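Local coordinates for protein alpha-1,2-mannosidase (Bacteroides thetaiotaomicron, PDB 2WW2) that hydrolyses alpha-mannosidic linkages with inversion at the anomeric carbon, as a member of the calcium-dependent glycoside hydrolase family 92 from a human gut symbiont, at residues 125-130 against 248-253; 181-186 against 238-243. One frame throughout, in Å; residues are numbered along the deposited sequence.

Contact 1. Residues 125-130 against 248-253; sequences SATSRG and NREVAD
Gly130 and Val251 bring the two backbones closest, CA to CA 6.4 Å, where the turn between strands 121-126 and 130-136 meets the C-terminal end of helix 240-250. Glu250 does most of the work, its chain extended beyond CG so that the carboxylate reaches the backbone NH groups and hydroxyl of the turn. Its OE1 takes two hydrogen bonds. Thr127 OG1 donates to Glu250 OE1 at 2.6 Å on the anti lone pair, while Arg129 N uses the syn lone pair of the same OE1 at 2.8 Å. The second oxygen, OE2, pairs with Arg129 NH1 in a salt bridge of 2.9 Å. That nitrogen lies on the syn side but 30° out of the carboxylate plane, and the two flat groups are turned 74° against each other. It is a single-nitrogen bridge, with OE2 at the edge of the guanidinium, near its plane.

The turn is the link of a beta hairpin in the N-terminal domain, closed by Thr127 N to Gly130 O and by an ST motif in which Gly130 N donates to Thr127 OG1 at 2.8 Å. With chi1 at 59°, that hydroxyl sits between backbone N and carbonyl carbon, where it can accept from Gly130 and still give its proton to Glu250. Thr127 CG2 rests on Val251 CG1 at 3.9 Å, and the Thr127 side chain also touches Ile259 of helix 256-271. Arg129 NH2 hydrogen-bonds the backbone O of Tyr302, giving the guanidinium a second partner.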
ATOM      1  N   SER A 125     -24.129  10.287  38.884  1.00  8.61           N
ATOM      2  CA  SER A 125     -22.770  10.472  39.354  1.00  8.21           C
ATOM      3  C   SER A 125     -22.447   9.248  40.193  1.00  8.38           C
ATOM      4  O   SER A 125     -23.334   8.687  40.832  1.00  8.18           O
ATOM      5  CB  SER A 125     -22.683  11.751  40.208  1.00  7.85           C
ATOM      6  OG  SER A 125     -22.796  12.903  39.369  1.00  8.57           O
ATOM      7  N   ALA A 126     -21.188   8.822  40.192  1.00  8.08           N
ATOM      8  CA  ALA A 126     -20.834   7.585  40.876  1.00  8.05           C
ATOM      9  C   ALA A 126     -19.955   7.821  42.101  1.00  8.39           C
ATOM     10  O   ALA A 126     -19.193   8.787  42.155  1.00  9.37           O
ATOM     11  CB  ALA A 126     -20.125   6.644  39.895  1.00  8.09           C
ATOM     12  N   THR A 127     -20.044   6.922  43.070  1.00  8.43           N
ATOM     13  CA  THR A 127     -19.052   6.835  44.120  1.00  7.91           C
ATOM     14  C   THR A 127     -18.250   5.585  43.737  1.00  8.69           C
ATOM     15  O   THR A 127     -18.426   5.078  42.635  1.00  9.06           O
ATOM     16  CB  THR A 127     -19.721   6.646  45.507  1.00  7.98           C
ATOM     17  OG1 THR A 127     -20.516   5.453  45.505  1.00  7.76           O
ATOM     18  CG2 THR A 127     -20.629   7.858  45.852  1.00  6.19           C
ATOM     19  N   SER A 128     -17.396   5.077  44.629  1.00  8.00           N
ATOM     20  CA  SER A 128     -16.629   3.855  44.337  1.00  8.41           C
ATOM     21  C   SER A 128     -17.552   2.678  44.013  1.00  8.24           C
ATOM     22  O   SER A 128     -17.289   1.904  43.093  1.00  8.51           O
ATOM     23  CB  SER A 128     -15.760   3.468  45.544  1.00  8.70           C
ATOM     24  OG  SER A 128     -14.727   4.431  45.745  1.00 10.88           O
ATOM     25  N   ARG A 129     -18.622   2.541  44.791  1.00  8.00           N
ATOM     26  CA  ARG A 129     -19.478   1.362  44.698  1.00  7.61           C
ATOM     27  C   ARG A 129     -20.954   1.684  44.449  1.00  7.37           C
ATOM     28  O   ARG A 129     -21.744   0.793  44.205  1.00  7.51           O
ATOM     29  CB  ARG A 129     -19.293   0.507  45.963  1.00  7.91           C
ATOM     30  CG  ARG A 129     -17.839   0.063  46.129  1.00  7.77           C
ATOM     31  CD  ARG A 129     -17.579  -0.692  47.470  1.00  8.71           C
ATOM     32  NE  ARG A 129     -16.143  -0.867  47.629  1.00  8.18           N
ATOM     33  CZ  ARG A 129     -15.329   0.085  48.061  1.00 10.98           C
ATOM     34  NH1 ARG A 129     -15.813   1.281  48.389  1.00  8.26           N
ATOM     35  NH2 ARG A 129     -14.029  -0.158  48.164  1.00 10.90           N
ATOM     36  N   GLY A 130     -21.320   2.963  44.445  1.00  7.70           N
ATOM     37  CA  GLY A 130     -22.722   3.295  44.218  1.00  7.44           C
ATOM     38  C   GLY A 130     -22.893   4.410  43.204  1.00  7.68           C
ATOM     39  O   GLY A 130     -21.907   4.873  42.612  1.00  7.76           O
ATOM     40  N   ASN A 248     -25.344   2.517  52.474  1.00 10.99           N
ATOM     41  CA  ASN A 248     -25.458   3.421  53.625  1.00 11.64           C
ATOM     42  C   ASN A 248     -24.226   4.280  53.822  1.00 11.68           C
ATOM     43  O   ASN A 248     -24.320   5.455  54.213  1.00 11.54           O
ATOM     44  CB  ASN A 248     -25.812   2.635  54.885  1.00 12.20           C
ATOM     45  CG  ASN A 248     -27.265   2.226  54.901  1.00 15.21           C
ATOM     46  OD1 ASN A 248     -28.146   3.026  54.570  1.00 19.35           O
ATOM     47  ND2 ASN A 248     -27.534   0.980  55.292  1.00 19.53           N
ATOM     48  N   ARG A 249     -23.063   3.722  53.510  1.00 10.65           N
ATOM     49  CA  ARG A 249     -21.851   4.493  53.650  1.00 10.88           C
ATOM     50  C   ARG A 249     -21.692   5.521  52.537  1.00 10.71           C
ATOM     51  O   ARG A 249     -21.216   6.629  52.787  1.00 10.45           O
ATOM     52  CB  ARG A 249     -20.623   3.589  53.682  1.00 11.07           C
ATOM     53  CG  ARG A 249     -19.379   4.341  54.135  1.00 13.21           C
ATOM     54  CD  ARG A 249     -18.171   3.440  54.244  1.00 14.28           C
ATOM     55  NE  ARG A 249     -18.292   2.403  55.271  1.00 14.69           N
ATOM     56  CZ  ARG A 249     -18.352   1.095  55.021  1.00 16.00           C
ATOM     57  NH1 ARG A 249     -18.365   0.648  53.761  1.00 14.99           N
ATOM     58  NH2 ARG A 249     -18.417   0.231  56.026  1.00 15.16           N
ATOM     59  N   GLU A 250     -22.076   5.160  51.310  1.00  9.59           N
ATOM     60  CA  GLU A 250     -21.662   5.955  50.151  1.00  9.37           C
ATOM     61  C   GLU A 250     -22.746   6.840  49.545  1.00  9.34           C
ATOM     62  O   GLU A 250     -22.429   7.906  49.003  1.00  9.58           O
ATOM     63  CB  GLU A 250     -21.047   5.063  49.054  1.00  9.84           C
ATOM     64  CG  GLU A 250     -19.792   4.283  49.501  1.00  9.85           C
ATOM     65  CD  GLU A 250     -19.153   3.448  48.386  1.00 13.10           C
ATOM     66  OE1 GLU A 250     -19.358   3.777  47.194  1.00 10.59           O
ATOM     67  OE2 GLU A 250     -18.441   2.454  48.715  1.00 13.59           O
ATOM     68  N   VAL A 251     -24.004   6.407  49.571  1.00  8.59           N
ATOM     69  CA  VAL A 251     -25.025   7.171  48.822  1.00  9.64           C
ATOM     70  C   VAL A 251     -26.302   7.514  49.598  1.00  9.74           C
ATOM     71  O   VAL A 251     -27.104   8.341  49.143  1.00  9.85           O
ATOM     72  CB  VAL A 251     -25.426   6.466  47.482  1.00  8.66           C
ATOM     73  CG1 VAL A 251     -24.253   6.491  46.468  1.00  8.40           C
ATOM     74  CG2 VAL A 251     -25.901   5.027  47.745  1.00  8.98           C
ATOM     75  N   ALA A 252     -26.507   6.885  50.753  1.00 10.13           N
ATOM     76  CA  ALA A 252     -27.736   7.121  51.515  1.00 10.57           C
ATOM     77  C   ALA A 252     -27.940   8.615  51.724  1.00 11.17           C
ATOM     78  O   ALA A 252     -26.997   9.319  52.055  1.00 11.31           O
ATOM     79  CB  ALA A 252     -27.698   6.380  52.875  1.00 11.37           C
ATOM     80  N   ASP A 253     -29.166   9.092  51.501  1.00 11.75           N
ATOM     81  CA  ASP A 253     -29.546  10.499  51.738  1.00 13.19           C
ATOM     82  C   ASP A 253     -28.979  11.497  50.739  1.00 12.90           C
ATOM     83  O   ASP A 253     -29.243  12.689  50.853  1.00 12.64           O
ATOM     84  CB  ASP A 253     -29.149  10.969  53.138  1.00 13.71           C
ATOM     85  CG  ASP A 253     -29.768  10.127  54.234  1.00 17.05           C
ATOM     86  OD1 ASP A 253     -29.030   9.771  55.175  1.00 21.66           O
ATOM     87  OD2 ASP A 253     -30.974   9.807  54.145  1.00 19.02           O
TER

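Contact 2. Residues 181-186 against 238-243; sequences ANYFMM and ISPEQA
Tyr183 lies against Ser239 and Pro240, at the start of helix 240-250, which runs across strand 182-188 of the N-terminal beta domain. The helix follows strand 229-236, the antiparallel neighbour of 182-188, so the chain turns and packs back over these strands.

The aromatic contact is a CH-pi interaction. Pro240 CD sits over one face of the Tyr183 ring, 3.9 Å from its centroid and 21° off the normal, displaced toward the CD1 side; Pro240 CG also reaches CD1, at 3.7 Å. A chi1 of -56° puts CG of Tyr183 beside the backbone N and anti to the carbonyl carbon, which carries the ring to the proline. Along the CD2 side the ring meets backbone instead: CD2 is 3.6 Å from Ser239 CA, and CE2 is 3.8 Å from Ile238 O, both approached obliquely.

The sequence-local polar bond is the helix cap. Ser239 is the N-cap, and its OG accepts from Gln242 N at 2.9 Å with an N-H...O angle of 159°; Gln242 NE2 goes on to the backbone O of Phe304.

Van der Waals contact of side chain with backbone follows one helical turn on from Ser239. Met185 CG makes a loose approach to the carbonyl oxygen of Ala243. The Ala243 methyl, directed at the strand, also touches Ser236, and its CB packs 3.3 Å from Tyr183 O.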
ATOM      1  N   ALA A 181     -22.270 -13.658  41.968  1.00 10.23           N
ATOM      2  CA  ALA A 181     -23.398 -12.731  41.779  1.00  9.83           C
ATOM      3  C   ALA A 181     -22.985 -11.334  42.182  1.00 10.28           C
ATOM      4  O   ALA A 181     -22.119 -11.171  43.047  1.00 10.28           O
ATOM      5  CB  ALA A 181     -24.604 -13.137  42.620  1.00  9.32           C
ATOM      6  N   ASN A 182     -23.623 -10.335  41.563  1.00  9.09           N
ATOM      7  CA  ASN A 182     -23.568  -8.982  42.064  1.00  9.03           C
ATOM      8  C   ASN A 182     -24.934  -8.657  42.700  1.00  9.03           C
ATOM      9  O   ASN A 182     -25.978  -8.810  42.057  1.00  8.48           O
ATOM     10  CB  ASN A 182     -23.180  -8.000  40.936  1.00  8.50           C
ATOM     11  CG  ASN A 182     -23.107  -6.568  41.411  1.00  9.30           C
ATOM     12  OD1 ASN A 182     -22.085  -6.109  41.968  1.00 11.26           O
ATOM     13  ND2 ASN A 182     -24.180  -5.838  41.185  1.00  4.36           N
ATOM     14  N   TYR A 183     -24.914  -8.282  43.980  1.00  8.51           N
ATOM     15  CA  TYR A 183     -26.144  -8.032  44.740  1.00  9.04           C
ATOM     16  C   TYR A 183     -26.357  -6.535  44.765  1.00  9.28           C
ATOM     17  O   TYR A 183     -25.485  -5.796  45.229  1.00  9.32           O
ATOM     18  CB  TYR A 183     -25.979  -8.568  46.164  1.00  9.20           C
ATOM     19  CG  TYR A 183     -25.602 -10.032  46.194  1.00  9.45           C
ATOM     20  CD1 TYR A 183     -26.572 -11.021  46.059  1.00 10.94           C
ATOM     21  CD2 TYR A 183     -24.273 -10.430  46.307  1.00 10.79           C
ATOM     22  CE1 TYR A 183     -26.231 -12.385  46.074  1.00 11.67           C
ATOM     23  CE2 TYR A 183     -23.921 -11.794  46.325  1.00 11.34           C
ATOM     24  CZ  TYR A 183     -24.907 -12.750  46.205  1.00 12.55           C
ATOM     25  OH  TYR A 183     -24.574 -14.080  46.202  1.00 13.01           O
ATOM     26  N   PHE A 184     -27.492  -6.070  44.253  1.00  9.03           N
ATOM     27  CA  PHE A 184     -27.698  -4.629  44.150  1.00  9.16           C
ATOM     28  C   PHE A 184     -28.936  -4.163  44.920  1.00  9.80           C
ATOM     29  O   PHE A 184     -29.824  -4.958  45.250  1.00  8.74           O
ATOM     30  CB  PHE A 184     -27.752  -4.184  42.682  1.00  8.71           C
ATOM     31  CG  PHE A 184     -28.895  -4.787  41.893  1.00  9.43           C
ATOM     32  CD1 PHE A 184     -30.169  -4.218  41.936  1.00 11.30           C
ATOM     33  CD2 PHE A 184     -28.691  -5.898  41.088  1.00 10.86           C
ATOM     34  CE1 PHE A 184     -31.222  -4.769  41.196  1.00 11.69           C
ATOM     35  CE2 PHE A 184     -29.736  -6.466  40.346  1.00  9.57           C
ATOM     36  CZ  PHE A 184     -31.003  -5.904  40.395  1.00  9.03           C
ATOM     37  N   MET A 185     -28.967  -2.871  45.244  1.00 10.30           N
ATOM     38  CA  MET A 185     -30.154  -2.287  45.855  1.00 11.37           C
ATOM     39  C   MET A 185     -30.260  -0.843  45.441  1.00 11.10           C
ATOM     40  O   MET A 185     -29.249  -0.179  45.152  1.00 10.56           O
ATOM     41  CB  MET A 185     -30.164  -2.402  47.391  1.00 12.29           C
ATOM     42  CG  MET A 185     -29.183  -1.515  48.132  1.00 14.93           C
ATOM     43  SD  MET A 185     -29.569  -1.319  49.907  1.00 19.25           S
ATOM     44  CE  MET A 185     -30.923  -0.160  49.905  1.00 20.50           C
ATOM     45  N   MET A 186     -31.491  -0.359  45.412  1.00 10.49           N
ATOM     46  CA  MET A 186     -31.719   1.028  45.058  1.00 10.47           C
ATOM     47  C   MET A 186     -32.937   1.585  45.775  1.00 10.13           C
ATOM     48  O   MET A 186     -33.827   0.846  46.208  1.00  9.88           O
ATOM     49  CB  MET A 186     -31.863   1.175  43.547  1.00 10.54           C
ATOM     50  CG  MET A 186     -33.077   0.527  42.979  1.00 11.35           C
ATOM     51  SD  MET A 186     -33.070   0.593  41.175  1.00 16.84           S
ATOM     52  CE  MET A 186     -31.958  -0.766  40.839  1.00 12.08           C
ATOM     53  N   ILE A 238     -20.194  -9.409  47.624  1.00  7.70           N
ATOM     54  CA  ILE A 238     -20.144 -10.273  48.810  1.00  8.25           C
ATOM     55  C   ILE A 238     -21.514 -10.800  49.215  1.00  8.74           C
ATOM     56  O   ILE A 238     -21.683 -12.013  49.363  1.00  8.17           O
ATOM     57  CB  ILE A 238     -19.428  -9.562  50.000  1.00  8.55           C
ATOM     58  CG1 ILE A 238     -17.944  -9.416  49.671  1.00  9.19           C
ATOM     59  CG2 ILE A 238     -19.614 -10.343  51.344  1.00  6.95           C
ATOM     60  CD1 ILE A 238     -17.206  -8.402  50.551  1.00  9.51           C
ATOM     61  N   SER A 239     -22.489  -9.904  49.374  1.00  9.31           N
ATOM     62  CA  SER A 239     -23.820 -10.291  49.842  1.00 10.22           C
ATOM     63  C   SER A 239     -24.792  -9.113  49.784  1.00 10.84           C
ATOM     64  O   SER A 239     -24.369  -7.957  49.693  1.00 11.19           O
ATOM     65  CB  SER A 239     -23.712 -10.724  51.303  1.00 10.32           C
ATOM     66  OG  SER A 239     -23.531  -9.563  52.114  1.00  9.45           O
ATOM     67  N   PRO A 240     -26.104  -9.391  49.872  1.00 11.35           N
ATOM     68  CA  PRO A 240     -27.067  -8.294  49.956  1.00 11.46           C
ATOM     69  C   PRO A 240     -26.844  -7.409  51.179  1.00 11.68           C
ATOM     70  O   PRO A 240     -27.003  -6.191  51.093  1.00 11.11           O
ATOM     71  CB  PRO A 240     -28.420  -9.021  50.032  1.00 11.62           C
ATOM     72  CG  PRO A 240     -28.176 -10.288  49.275  1.00 11.18           C
ATOM     73  CD  PRO A 240     -26.780 -10.693  49.701  1.00 11.84           C
ATOM     74  N   GLU A 241     -26.460  -8.012  52.304  1.00 11.82           N
ATOM     75  CA  GLU A 241     -26.107  -7.238  53.497  1.00 12.23           C
ATOM     76  C   GLU A 241     -24.939  -6.273  53.239  1.00 11.11           C
ATOM     77  O   GLU A 241     -24.961  -5.126  53.679  1.00 11.47           O
ATOM     78  CB  GLU A 241     -25.776  -8.184  54.664  1.00 13.01           C
ATOM     79  CG  GLU A 241     -26.987  -8.996  55.152  1.00 16.94           C
ATOM     80  CD  GLU A 241     -27.507 -10.026  54.121  1.00 21.43           C
ATOM     81  OE1 GLU A 241     -26.705 -10.578  53.314  1.00 18.04           O
ATOM     82  OE2 GLU A 241     -28.736 -10.292  54.138  1.00 24.15           O
ATOM     83  N   GLN A 242     -23.913  -6.726  52.533  1.00 10.11           N
ATOM     84  CA  GLN A 242     -22.783  -5.845  52.252  1.00  9.66           C
ATOM     85  C   GLN A 242     -23.201  -4.762  51.259  1.00  9.38           C
ATOM     86  O   GLN A 242     -22.703  -3.642  51.318  1.00  9.51           O
ATOM     87  CB  GLN A 242     -21.583  -6.630  51.710  1.00  9.44           C
ATOM     88  CG  GLN A 242     -20.350  -5.763  51.445  1.00  9.87           C
ATOM     89  CD  GLN A 242     -19.797  -5.094  52.706  1.00 11.34           C
ATOM     90  OE1 GLN A 242     -19.639  -5.739  53.752  1.00 10.19           O
ATOM     91  NE2 GLN A 242     -19.473  -3.805  52.602  1.00 10.50           N
ATOM     92  N   ALA A 243     -24.104  -5.090  50.343  1.00  8.87           N
ATOM     93  CA  ALA A 243     -24.598  -4.061  49.410  1.00  9.93           C
ATOM     94  C   ALA A 243     -25.285  -2.937  50.193  1.00  9.64           C
ATOM     95  O   ALA A 243     -25.173  -1.756  49.843  1.00 10.75           O
ATOM     96  CB  ALA A 243     -25.545  -4.664  48.369  1.00  9.52           C
TER

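How the contacts relate
Both contacts hold helix 240-250 to the N-terminal beta domain, contact 2 by its first turn against strand 182-188, contact 1 by its last against the turn after strand 121-126, with centres 13 Å apart. Along the chain, contact 2 is nested inside the loop closed by contact 1. Of six touching residues, contact 1 has three buried and none exposed; contact 2 has two buried, with Pro240 exposed. Their chemistry differs: contact 1 joins a hairpin turn through a carboxylate, hydrogen bonds and a salt bridge, whereas contact 2 lays a proline and an alanine on a strand whose backbone is already paired with its neighbours. Strand 299-304 is touched by Arg129 in one and by Ile238 and Gln242 in the other.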